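Short chain dehydrogenase/reductase (Acinetobacter baumannii, PDB 4IUY) probably catalyses the NAD(P)(H)-dependent oxidation or reduction of a substrate not yet identified, as a Rossmann-fold member of the short-chain dehydrogenase/reductase family. Local coordinates at residues Val55-Arg60 with Lys93-Ser98. Residues are numbered along the deposited sequence; the frame is centred on the assembly and turned at random.
Sequences VICARR and KDMLSS
Met-95, a selenomethionine, reaches from its helix to the strand and lays its selenium against Cys-57, with SE of Met-95 3.8 Å from SG of Cys-57. The methyl group adds a second, looser touch: CE of Met-95 is 4.1 Å from SG of Cys-57. Both are van der Waals contacts, and no hydrogen bond joins the two segments. The reach comes from the first two torsions of Met-95, which hold CG anti to the backbone N (chi1 158°) and keep the chain extended through chi2 (177°). At chi3 (69°) the chain bends, turning CE aside, so that selenium rather than the methyl leads toward the strand. Val-55, two residues before Cys-57 and on the same face of the strand, offers CG1 to SE of Met-95 at 4.3 Å. Met-95 supplies most of the reach between backbones whose nearest CA atoms, of Cys-57 and Met-95, are 9.6 Å apart. All three residues are buried. Helix 89-101 thus packs on the parallel sheet within the long crossover from edge strand 79-83 to strand 108-111, past strands 53-58 and 29-32, a hallmark of the Rossmann fold. Met-95 also touches Leu-31 and Phe-82 on the strands flanking 53-58, while Leu-96, next along the helix, packs on Val-147 and His-150 of helix 126-153.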
loop_
_atom_site.group_PDB
_atom_site.type_symbol
_atom_site.label_atom_id
_atom_site.label_comp_id
_atom_site.label_asym_id
_atom_site.label_seq_id
_atom_site.Cartn_x
_atom_site.Cartn_y
_atom_site.Cartn_z
ATOM N N VAL D 55 14.767 25.452 17.784
ATOM C CA VAL D 55 14.947 24.727 19.046
ATOM C C VAL D 55 15.536 23.341 18.768
ATOM O O VAL D 55 14.910 22.495 18.120
ATOM C CB VAL D 55 13.638 24.560 19.834
ATOM C CG1 VAL D 55 13.937 23.854 21.172
ATOM C CG2 VAL D 55 12.990 25.909 20.080
ATOM N N ILE D 56 16.753 23.109 19.222
ATOM C CA ILE D 56 17.405 21.845 18.918
ATOM C C ILE D 56 17.693 21.065 20.180
ATOM O O ILE D 56 18.057 21.637 21.222
ATOM C CB ILE D 56 18.704 22.057 18.136
ATOM C CG1 ILE D 56 19.500 23.225 18.706
ATOM C CG2 ILE D 56 18.393 22.334 16.667
ATOM C CD1 ILE D 56 20.820 23.416 18.040
ATOM N N CYS D 57 17.474 19.758 20.122
ATOM C CA CYS D 57 17.915 18.936 21.237
ATOM C C CYS D 57 18.566 17.628 20.842
ATOM O O CYS D 57 18.391 17.143 19.724
ATOM C CB CYS D 57 16.812 18.756 22.290
ATOM S SG CYS D 57 15.165 18.541 21.729
ATOM N N ALA D 58 19.391 17.121 21.757
ATOM C CA ALA D 58 20.105 15.859 21.591
ATOM C C ALA D 58 20.537 15.397 22.987
ATOM O O ALA D 58 20.383 16.148 23.953
ATOM C CB ALA D 58 21.317 16.059 20.685
ATOM N N ARG D 59 21.078 14.181 23.103
ATOM C CA ARG D 59 21.489 13.667 24.416
ATOM C C ARG D 59 22.646 14.471 24.980
ATOM O O ARG D 59 22.636 14.853 26.155
ATOM C CB ARG D 59 21.887 12.191 24.344
ATOM C CG ARG D 59 21.855 11.472 25.701
ATOM C CD ARG D 59 22.498 10.082 25.655
ATOM N NE ARG D 59 22.582 9.542 24.298
ATOM C CZ ARG D 59 21.594 8.910 23.670
ATOM N NH1 ARG D 59 20.421 8.735 24.271
ATOM N NH2 ARG D 59 21.775 8.461 22.432
ATOM N N ARG D 60 23.658 14.711 24.150
ATOM C CA ARG D 60 24.827 15.455 24.615
ATOM C C ARG D 60 24.880 16.868 24.032
ATOM O O ARG D 60 25.104 17.079 22.835
ATOM C CB ARG D 60 26.115 14.668 24.355
ATOM C CG ARG D 60 26.197 13.430 25.231
ATOM C CD ARG D 60 27.145 12.361 24.725
ATOM N NE ARG D 60 26.827 11.096 25.385
ATOM C CZ ARG D 60 25.979 10.189 24.905
ATOM N NH1 ARG D 60 25.371 10.393 23.742
ATOM N NH2 ARG D 60 25.744 9.073 25.584
ATOM N N LYS D 93 8.778 17.472 28.585
ATOM C CA LYS D 93 7.759 18.296 29.214
ATOM C C LYS D 93 8.376 19.529 29.878
ATOM O O LYS D 93 7.863 20.640 29.730
ATOM C CB LYS D 93 6.990 17.458 30.234
ATOM C CG LYS D 93 5.688 18.072 30.695
ATOM C CD LYS D 93 4.830 17.011 31.385
ATOM C CE LYS D 93 3.787 17.654 32.258
ATOM N NZ LYS D 93 2.963 18.606 31.453
ATOM N N ASP D 94 9.487 19.323 30.587
ATOM C CA ASP D 94 10.220 20.411 31.228
ATOM C C ASP D 94 10.777 21.402 30.207
ATOM O O ASP D 94 10.712 22.616 30.413
ATOM C CB ASP D 94 11.354 19.873 32.108
ATOM C CG ASP D 94 10.844 19.100 33.313
ATOM O OD1 ASP D 94 9.719 19.395 33.774
ATOM O OD2 ASP D 94 11.561 18.187 33.791
HETATM N N MSE D 95 11.312 20.889 29.099
HETATM C CA MSE D 95 11.762 21.776 28.035
HETATM C C MSE D 95 10.628 22.656 27.525
HETATM O O MSE D 95 10.788 23.875 27.402
HETATM C CB MSE D 95 12.356 20.994 26.867
HETATM C CG MSE D 95 12.340 21.783 25.567
HETATM SE SE MSE D 95 13.175 20.806 24.121
HETATM C CE MSE D 95 11.838 19.395 23.895
ATOM N N LEU D 96 9.482 22.045 27.224
ATOM C CA LEU D 96 8.355 22.824 26.726
ATOM C C LEU D 96 7.894 23.880 27.737
ATOM O O LEU D 96 7.645 25.029 27.350
ATOM C CB LEU D 96 7.216 21.919 26.253
ATOM C CG LEU D 96 7.641 21.101 25.022
ATOM C CD1 LEU D 96 6.628 20.004 24.650
ATOM C CD2 LEU D 96 7.928 22.014 23.814
ATOM N N SER D 97 7.831 23.519 29.024
ATOM C CA SER D 97 7.498 24.502 30.056
ATOM C C SER D 97 8.476 25.681 30.020
ATOM O O SER D 97 8.072 26.845 30.063
ATOM C CB SER D 97 7.572 23.892 31.467
ATOM O OG SER D 97 6.545 22.959 31.726
ATOM N N SER D 98 9.759 25.365 29.889
ATOM C CA SER D 98 10.803 26.383 29.878
ATOM C C SER D 98 10.592 27.336 28.707
ATOM O O SER D 98 10.715 28.555 28.872
ATOM C CB SER D 98 12.188 25.737 29.842
ATOM O OG SER D 98 13.195 26.713 29.719
#